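Local coordinates for protein NS6 protease (Murine norovirus 1, PDB 4ASH) that is a trypsin-like cysteine protease that probably cleaves the viral polyprotein into its mature non-structural proteins, at residues T39-V51 against F57-D69. The protein carries 1 engineered substitution. Sequence-based numbering, arbitrary orientation.
Sequences TEIFGRKPGDFTV and FLKYYFTSAVRPD
The ring of Phe62 lies at the centre of the contact, with Phe49 CB over one face, 3.9 Å from the centroid of the Phe62 ring, and Val66 CG2 over the opposite face. Phe42 CD2 and Ile41 CD1 both approach its outer end, at CZ, while Arg44 CB meets its edge. With CG placed between its backbone N and carbonyl carbon (chi1 60°), Phe49 runs alongside Phe62 and Tyr60, forms an aromatic cluster with them and points the same way; its ring plane is inclined 45° to that of Phe62. Ile41 CD1 reaches Tyr60 CE2 at 3.5 Å, and Val51 CG2 packs on the same side chain.

Beyond the cluster, Arg44 passes the edge of Phe62 and bends at chi2, carrying its guanidinium to the chain that leaves the strand. Arg44 NH1 donates to Ser64 O (2.8 Å) along an almost straight line. Arg44 NH2 donates to Ala65 O at 2.9 Å. Both oxygens lie near the guanidinium plane, although each nitrogen stands above its acceptor's carbonyl plane; Val66 CG2 lies over one face of the guanidinium, toward its rim. A water donates to Asp48 O and accepts from Ser64 N and, weakly, from Arg44 NH1, joining the two loops.

Behind these contacts strands 49-54 and 57-62 form an antiparallel hairpin, in which Thr50 and Tyr61 are a hydrogen-bonded pair, with Thr50 N to Tyr61 O and Tyr61 N to Thr50 O both 2.9 Å. A type I' turn from Ile41 to Arg44 and a type II turn from Lys45 to Asp48 shape the approach to strand 49-54. That strand is an edge strand of the five-stranded antiparallel sheet, consistent with one of the two beta-barrel domains of a trypsin-like (clan PA) protease, while strand 57-62 pairs on its other side with strand 26-30; Phe42 packs edge-to-face on Phe27 there, and Val66 touches Trp21 of strand 17-21.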
ATOM      1  N   THR A  39     -19.622   0.128   5.218  1.00 29.25           N
ATOM      2  CA  THR A  39     -20.063   0.275   3.829  1.00 27.55           C
ATOM      3  C   THR A  39     -19.985  -1.062   3.093  1.00 25.77           C
ATOM      4  O   THR A  39     -19.008  -1.797   3.226  1.00 24.89           O
ATOM      5  CB  THR A  39     -19.187   1.307   3.057  1.00 28.48           C
ATOM      6  OG1 THR A  39     -19.292   2.597   3.671  1.00 32.50           O
ATOM      7  CG2 THR A  39     -19.597   1.411   1.594  1.00 27.74           C
ATOM      8  N   GLU A  40     -21.008  -1.377   2.307  1.00 28.36           N
ATOM      9  CA  GLU A  40     -20.942  -2.552   1.446  1.00 26.47           C
ATOM     10  C   GLU A  40     -19.882  -2.330   0.359  1.00 28.26           C
ATOM     11  O   GLU A  40     -19.880  -1.296  -0.318  1.00 30.35           O
ATOM     12  CB  GLU A  40     -22.312  -2.852   0.828  1.00 26.30           C
ATOM     13  CG  GLU A  40     -22.278  -3.934  -0.230  1.00 35.86           C
ATOM     14  CD  GLU A  40     -23.650  -4.210  -0.824  1.00 48.28           C
ATOM     15  OE1 GLU A  40     -24.665  -3.860  -0.182  1.00 46.79           O
ATOM     16  OE2 GLU A  40     -23.708  -4.775  -1.936  1.00 50.27           O
ATOM     17  N   ILE A  41     -18.958  -3.276   0.212  1.00 24.24           N
ATOM     18  CA  ILE A  41     -17.917  -3.146  -0.813  1.00 25.84           C
ATOM     19  C   ILE A  41     -17.765  -4.420  -1.635  1.00 22.31           C
ATOM     20  O   ILE A  41     -17.881  -5.521  -1.108  1.00 22.01           O
ATOM     21  CB  ILE A  41     -16.559  -2.776  -0.197  1.00 22.21           C
ATOM     22  CG1 ILE A  41     -16.183  -3.787   0.889  1.00 21.71           C
ATOM     23  CG2 ILE A  41     -16.586  -1.352   0.369  1.00 22.73           C
ATOM     24  CD1 ILE A  41     -14.809  -3.564   1.489  1.00 26.08           C
ATOM     25  N   PHE A  42     -17.516  -4.263  -2.933  1.00 19.45           N
ATOM     26  CA  PHE A  42     -17.382  -5.399  -3.844  1.00 18.42           C
ATOM     27  C   PHE A  42     -18.552  -6.368  -3.738  1.00 20.96           C
ATOM     28  O   PHE A  42     -18.383  -7.582  -3.889  1.00 24.20           O
ATOM     29  CB  PHE A  42     -16.063  -6.134  -3.601  1.00 18.40           C
ATOM     30  CG  PHE A  42     -14.878  -5.228  -3.508  1.00 18.82           C
ATOM     31  CD1 PHE A  42     -14.629  -4.280  -4.491  1.00 18.67           C
ATOM     32  CD2 PHE A  42     -14.015  -5.310  -2.427  1.00 17.29           C
ATOM     33  CE1 PHE A  42     -13.540  -3.434  -4.405  1.00 19.51           C
ATOM     34  CE2 PHE A  42     -12.918  -4.469  -2.328  1.00 19.07           C
ATOM     35  CZ  PHE A  42     -12.675  -3.527  -3.313  1.00 21.00           C
ATOM     36  N   GLY A  43     -19.733  -5.824  -3.461  1.00 23.14           N
ATOM     37  CA  GLY A  43     -20.949  -6.615  -3.407  1.00 22.97           C
ATOM     38  C   GLY A  43     -21.052  -7.428  -2.125  1.00 25.84           C
ATOM     39  O   GLY A  43     -21.874  -8.339  -2.025  1.00 30.52           O
ATOM     40  N   ARG A  44     -20.210  -7.112  -1.145  1.00 21.43           N
ATOM     41  CA  ARG A  44     -20.216  -7.837   0.122  1.00 21.96           C
ATOM     42  C   ARG A  44     -20.613  -6.929   1.286  1.00 29.20           C
ATOM     43  O   ARG A  44     -20.143  -5.797   1.393  1.00 30.29           O
ATOM     44  CB  ARG A  44     -18.841  -8.463   0.381  1.00 21.98           C
ATOM     45  CG  ARG A  44     -18.346  -9.350  -0.750  1.00 21.10           C
ATOM     46  CD  ARG A  44     -19.065 -10.714  -0.782  1.00 25.83           C
ATOM     47  NE  ARG A  44     -18.569 -11.533  -1.884  1.00 27.45           N
ATOM     48  CZ  ARG A  44     -17.530 -12.363  -1.791  1.00 21.07           C
ATOM     49  NH1 ARG A  44     -16.879 -12.506  -0.637  1.00 23.21           N
ATOM     50  NH2 ARG A  44     -17.143 -13.045  -2.859  1.00 26.58           N
ATOM     51  N   LYS A  45     -21.475  -7.428   2.163  1.00 27.81           N
ATOM     52  CA  LYS A  45     -21.917  -6.642   3.309  1.00 28.63           C
ATOM     53  C   LYS A  45     -20.982  -6.817   4.497  1.00 29.07           C
ATOM     54  O   LYS A  45     -20.321  -7.846   4.624  1.00 29.65           O
ATOM     55  CB  LYS A  45     -23.338  -7.040   3.717  1.00 35.24           C
ATOM     56  CG  LYS A  45     -24.405  -6.827   2.653  1.00 46.93           C
ATOM     57  CD  LYS A  45     -25.750  -7.330   3.158  1.00 58.05           C
ATOM     58  CE  LYS A  45     -26.834  -7.222   2.101  1.00 65.53           C
ATOM     59  NZ  LYS A  45     -28.111  -7.833   2.571  1.00 67.70           N
ATOM     60  N   PRO A  46     -20.919  -5.805   5.374  1.00 27.77           N
ATOM     61  CA  PRO A  46     -20.184  -5.947   6.630  1.00 28.56           C
ATOM     62  C   PRO A  46     -20.622  -7.248   7.288  1.00 29.23           C
ATOM     63  O   PRO A  46     -21.807  -7.586   7.255  1.00 32.32           O
ATOM     64  CB  PRO A  46     -20.655  -4.742   7.437  1.00 32.20           C
ATOM     65  CG  PRO A  46     -20.907  -3.700   6.385  1.00 37.33           C
ATOM     66  CD  PRO A  46     -21.491  -4.456   5.217  1.00 33.96           C
ATOM     67  N   GLY A  47     -19.673  -7.984   7.847  1.00 30.51           N
ATOM     68  CA  GLY A  47     -19.966  -9.311   8.357  1.00 32.93           C
ATOM     69  C   GLY A  47     -19.501 -10.408   7.414  1.00 35.83           C
ATOM     70  O   GLY A  47     -19.193 -11.512   7.856  1.00 35.63           O
ATOM     71  N   ASP A  48     -19.466 -10.110   6.112  1.00 29.64           N
ATOM     72  CA  ASP A  48     -18.904 -11.029   5.120  1.00 30.96           C
ATOM     73  C   ASP A  48     -17.405 -10.804   5.049  1.00 27.06           C
ATOM     74  O   ASP A  48     -16.676 -11.527   4.371  1.00 30.00           O
ATOM     75  CB  ASP A  48     -19.500 -10.788   3.737  1.00 34.44           C
ATOM     76  CG  ASP A  48     -20.974 -11.111   3.670  1.00 45.17           C
ATOM     77  OD1 ASP A  48     -21.413 -12.074   4.333  1.00 42.94           O
ATOM     78  OD2 ASP A  48     -21.692 -10.395   2.944  1.00 53.18           O
ATOM     79  N   PHE A  49     -16.952  -9.778   5.749  1.00 22.71           N
ATOM     80  CA  PHE A  49     -15.539  -9.481   5.800  1.00 22.07           C
ATOM     81  C   PHE A  49     -15.193  -8.862   7.145  1.00 24.27           C
ATOM     82  O   PHE A  49     -16.068  -8.342   7.844  1.00 28.33           O
ATOM     83  CB  PHE A  49     -15.130  -8.546   4.644  1.00 24.60           C
ATOM     84  CG  PHE A  49     -15.834  -7.216   4.648  1.00 23.06           C
ATOM     85  CD1 PHE A  49     -15.334  -6.151   5.381  1.00 25.34           C
ATOM     86  CD2 PHE A  49     -16.991  -7.027   3.902  1.00 24.10           C
ATOM     87  CE1 PHE A  49     -15.973  -4.922   5.381  1.00 26.81           C
ATOM     88  CE2 PHE A  49     -17.635  -5.796   3.898  1.00 25.69           C
ATOM     89  CZ  PHE A  49     -17.127  -4.749   4.640  1.00 22.06           C
ATOM     90  N   THR A  50     -13.920  -8.940   7.514  1.00 23.66           N
ATOM     91  CA  THR A  50     -13.427  -8.268   8.699  1.00 24.56           C
ATOM     92  C   THR A  50     -12.401  -7.233   8.278  1.00 26.70           C
ATOM     93  O   THR A  50     -11.806  -7.333   7.199  1.00 28.39           O
ATOM     94  CB  THR A  50     -12.781  -9.246   9.686  1.00 27.50           C
ATOM     95  OG1 THR A  50     -11.661  -9.884   9.065  1.00 39.94           O
ATOM     96  CG2 THR A  50     -13.783 -10.302  10.121  1.00 26.06           C
ATOM     97  N   VAL A  51     -12.212  -6.228   9.120  1.00 22.21           N
ATOM     98  CA  VAL A  51     -11.319  -5.135   8.779  1.00 23.25           C
ATOM     99  C   VAL A  51     -10.364  -4.921   9.927  1.00 29.37           C
ATOM    100  O   VAL A  51     -10.766  -4.923  11.097  1.00 32.27           O
ATOM    101  CB  VAL A  51     -12.086  -3.832   8.511  1.00 31.60           C
ATOM    102  CG1 VAL A  51     -11.121  -2.746   8.086  1.00 33.05           C
ATOM    103  CG2 VAL A  51     -13.144  -4.045   7.439  1.00 34.08           C
ATOM    104  N   PHE A  57      -2.706   2.051   7.626  1.00 17.08           N
ATOM    105  CA  PHE A  57      -2.810   0.818   6.848  1.00 17.85           C
ATOM    106  C   PHE A  57      -4.120   0.107   7.163  1.00 15.84           C
ATOM    107  O   PHE A  57      -4.430  -0.133   8.328  1.00 19.90           O
ATOM    108  CB  PHE A  57      -1.637  -0.096   7.187  1.00 16.62           C
ATOM    109  CG  PHE A  57      -1.503  -1.286   6.277  1.00 15.80           C
ATOM    110  CD1 PHE A  57      -2.185  -2.462   6.539  1.00 18.14           C
ATOM    111  CD2 PHE A  57      -0.685  -1.222   5.155  1.00 16.14           C
ATOM    112  CE1 PHE A  57      -2.044  -3.561   5.707  1.00 16.05           C
ATOM    113  CE2 PHE A  57      -0.556  -2.313   4.308  1.00 18.61           C
ATOM    114  CZ  PHE A  57      -1.230  -3.476   4.586  1.00 16.29           C
ATOM    115  N   LEU A  58      -4.878  -0.257   6.135  1.00 15.31           N
ATOM    116  CA  LEU A  58      -6.154  -0.925   6.346  1.00 17.06           C
ATOM    117  C   LEU A  58      -6.229  -2.233   5.554  1.00 16.77           C
ATOM    118  O   LEU A  58      -5.907  -2.265   4.366  1.00 17.78           O
ATOM    119  CB  LEU A  58      -7.286   0.023   5.935  1.00 21.11           C
ATOM    120  CG  LEU A  58      -8.709  -0.355   6.318  1.00 26.91           C
ATOM    121  CD1 LEU A  58      -8.846  -0.409   7.831  1.00 31.49           C
ATOM    122  CD2 LEU A  58      -9.671   0.664   5.726  1.00 27.02           C
ATOM    123  N   LYS A  59      -6.645  -3.315   6.213  1.00 19.08           N
ATOM    124  CA  LYS A  59      -6.737  -4.612   5.559  1.00 21.65           C
ATOM    125  C   LYS A  59      -8.127  -5.200   5.728  1.00 18.40           C
ATOM    126  O   LYS A  59      -8.657  -5.257   6.838  1.00 23.43           O
ATOM    127  CB  LYS A  59      -5.682  -5.575   6.122  1.00 22.79           C
ATOM    128  CG  LYS A  59      -5.755  -7.000   5.567  1.00 26.66           C
ATOM    129  CD  LYS A  59      -4.487  -7.777   5.879  1.00 34.13           C
ATOM    130  CE  LYS A  59      -4.300  -7.993   7.379  1.00 38.53           C
ATOM    131  NZ  LYS A  59      -5.376  -8.842   7.962  1.00 43.69           N
ATOM    132  N   TYR A  60      -8.703  -5.636   4.615  1.00 16.89           N
ATOM    133  CA  TYR A  60      -9.983  -6.330   4.603  1.00 16.87           C
ATOM    134  C   TYR A  60      -9.746  -7.790   4.307  1.00 19.50           C
ATOM    135  O   TYR A  60      -9.006  -8.118   3.378  1.00 17.97           O
ATOM    136  CB  TYR A  60     -10.870  -5.776   3.487  1.00 19.44           C
ATOM    137  CG  TYR A  60     -11.265  -4.337   3.652  1.00 19.28           C
ATOM    138  CD1 TYR A  60     -10.394  -3.318   3.294  1.00 21.89           C
ATOM    139  CD2 TYR A  60     -12.521  -3.996   4.115  1.00 18.29           C
ATOM    140  CE1 TYR A  60     -10.759  -1.985   3.425  1.00 24.75           C
ATOM    141  CE2 TYR A  60     -12.896  -2.665   4.247  1.00 23.40           C
ATOM    142  CZ  TYR A  60     -12.009  -1.668   3.901  1.00 23.11           C
ATOM    143  OH  TYR A  60     -12.379  -0.339   4.009  1.00 23.24           O
ATOM    144  N   TYR A  61     -10.364  -8.663   5.096  1.00 18.84           N
ATOM    145  CA  TYR A  61     -10.312 -10.090   4.828  1.00 20.28           C
ATOM    146  C   TYR A  61     -11.712 -10.640   4.551  1.00 19.85           C
ATOM    147  O   TYR A  61     -12.622 -10.498   5.373  1.00 22.98           O
ATOM    148  CB  TYR A  61      -9.659 -10.850   5.993  1.00 19.00           C
ATOM    149  CG  TYR A  61      -9.829 -12.351   5.842  1.00 20.47           C
ATOM    150  CD1 TYR A  61      -9.019 -13.076   4.973  1.00 19.29           C
ATOM    151  CD2 TYR A  61     -10.838 -13.026   6.511  1.00 26.70           C
ATOM    152  CE1 TYR A  61      -9.194 -14.446   4.797  1.00 22.61           C
ATOM    153  CE2 TYR A  61     -11.019 -14.395   6.344  1.00 27.15           C
ATOM    154  CZ  TYR A  61     -10.195 -15.097   5.489  1.00 25.44           C
ATOM    155  OH  TYR A  61     -10.367 -16.456   5.334  1.00 25.86           O
ATOM    156  N   PHE A  62     -11.868 -11.275   3.395  1.00 18.31           N
ATOM    157  CA  PHE A  62     -13.150 -11.820   2.967  1.00 20.88           C
ATOM    158  C   PHE A  62     -13.145 -13.329   3.148  1.00 22.55           C
ATOM    159  O   PHE A  62     -12.288 -14.019   2.602  1.00 22.14           O
ATOM    160  CB  PHE A  62     -13.412 -11.463   1.497  1.00 19.99           C
ATOM    161  CG  PHE A  62     -13.537  -9.985   1.246  1.00 19.52           C
ATOM    162  CD1 PHE A  62     -12.403  -9.204   1.072  1.00 20.21           C
ATOM    163  CD2 PHE A  62     -14.787  -9.377   1.187  1.00 20.26           C
ATOM    164  CE1 PHE A  62     -12.501  -7.838   0.844  1.00 17.70           C
ATOM    165  CE2 PHE A  62     -14.893  -8.017   0.966  1.00 18.23           C
ATOM    166  CZ  PHE A  62     -13.749  -7.247   0.801  1.00 19.52           C
ATOM    167  N   THR A  63     -14.103 -13.833   3.920  1.00 24.69           N
ATOM    168  CA  THR A  63     -14.225 -15.270   4.160  1.00 28.85           C
ATOM    169  C   THR A  63     -14.290 -16.061   2.854  1.00 24.44           C
ATOM    170  O   THR A  63     -13.643 -17.108   2.707  1.00 23.21           O
ATOM    171  CB  THR A  63     -15.473 -15.574   4.997  1.00 35.52           C
ATOM    172  OG1 THR A  63     -15.424 -14.809   6.209  1.00 42.14           O
ATOM    173  CG2 THR A  63     -15.519 -17.052   5.343  1.00 37.70           C
ATOM    174  N   SER A  64     -15.104 -15.579   1.926  1.00 20.96           N
ATOM    175  CA  SER A  64     -15.198 -16.168   0.598  1.00 20.09           C
ATOM    176  C   SER A  64     -14.418 -15.305  -0.371  1.00 22.08           C
ATOM    177  O   SER A  64     -14.529 -14.086  -0.331  1.00 21.50           O
ATOM    178  CB  SER A  64     -16.654 -16.242   0.138  1.00 29.47           C
ATOM    179  OG  SER A  64     -17.402 -17.090   0.988  1.00 39.44           O
ATOM    180  N   ALA A  65     -13.636 -15.927  -1.246  1.00 21.19           N
ATOM    181  CA  ALA A  65     -12.793 -15.149  -2.159  1.00 21.08           C
ATOM    182  C   ALA A  65     -13.631 -14.198  -3.005  1.00 16.48           C
ATOM    183  O   ALA A  65     -14.705 -14.569  -3.511  1.00 21.88           O
ATOM    184  CB  ALA A  65     -11.991 -16.062  -3.049  1.00 27.74           C
ATOM    185  N   VAL A  66     -13.143 -12.972  -3.134  1.00 15.26           N
ATOM    186  CA  VAL A  66     -13.754 -12.007  -4.062  1.00 15.20           C
ATOM    187  C   VAL A  66     -13.100 -12.086  -5.447  1.00 19.63           C
ATOM    188  O   VAL A  66     -13.776 -11.950  -6.477  1.00 23.72           O
ATOM    189  CB  VAL A  66     -13.626 -10.579  -3.511  1.00 14.44           C
ATOM    190  CG1 VAL A  66     -14.182  -9.553  -4.511  1.00 15.94           C
ATOM    191  CG2 VAL A  66     -14.305 -10.457  -2.142  1.00 18.45           C
ATOM    192  N   ARG A  67     -11.786 -12.297  -5.471  1.00 21.12           N
ATOM    193  CA  ARG A  67     -11.044 -12.435  -6.723  1.00 22.95           C
ATOM    194  C   ARG A  67     -10.338 -13.795  -6.787  1.00 27.88           C
ATOM    195  O   ARG A  67      -9.130 -13.879  -6.586  1.00 26.28           O
ATOM    196  CB  ARG A  67     -10.002 -11.316  -6.862  1.00 21.96           C
ATOM    197  CG  ARG A  67     -10.575  -9.898  -7.045  1.00 21.85           C
ATOM    198  CD  ARG A  67     -11.034  -9.636  -8.477  1.00 22.53           C
ATOM    199  NE  ARG A  67      -9.989  -9.918  -9.459  1.00 21.07           N
ATOM    200  CZ  ARG A  67      -9.083  -9.037  -9.890  1.00 19.58           C
ATOM    201  NH1 ARG A  67      -9.058  -7.782  -9.435  1.00 17.85           N
ATOM    202  NH2 ARG A  67      -8.184  -9.422 -10.784  1.00 20.58           N
ATOM    203  N   PRO A  68     -11.084 -14.859  -7.098  1.00 39.52           N
ATOM    204  CA  PRO A  68     -10.471 -16.194  -7.137  1.00 37.06           C
ATOM    205  C   PRO A  68      -9.457 -16.333  -8.277  1.00 33.33           C
ATOM    206  O   PRO A  68      -8.675 -17.286  -8.293  1.00 44.04           O
ATOM    207  CB  PRO A  68     -11.669 -17.118  -7.367  1.00 45.45           C
ATOM    208  CG  PRO A  68     -12.669 -16.266  -8.076  1.00 44.86           C
ATOM    209  CD  PRO A  68     -12.500 -14.882  -7.497  1.00 44.14           C
ATOM    210  N   ASP A  69      -9.457 -15.376  -9.199  1.00 31.05           N
ATOM    211  CA  ASP A  69      -8.572 -15.420 -10.361  1.00 32.35           C
ATOM    212  C   ASP A  69      -7.125 -15.040 -10.056  1.00 35.50           C
ATOM    213  O   ASP A  69      -6.271 -15.081 -10.941  1.00 34.76           O
ATOM    214  CB  ASP A  69      -9.111 -14.536 -11.499  1.00 29.25           C
ATOM    215  CG  ASP A  69      -9.274 -13.072 -11.093  1.00 35.67           C
ATOM    216  OD1 ASP A  69      -9.834 -12.812 -10.008  1.00 30.43           O
ATOM    217  OD2 ASP A  69      -8.864 -12.179 -11.875  1.00 32.89           O
TER
HETATM  218  O   HOH W   1     -17.070 -13.000   2.191  1.00 30.84           O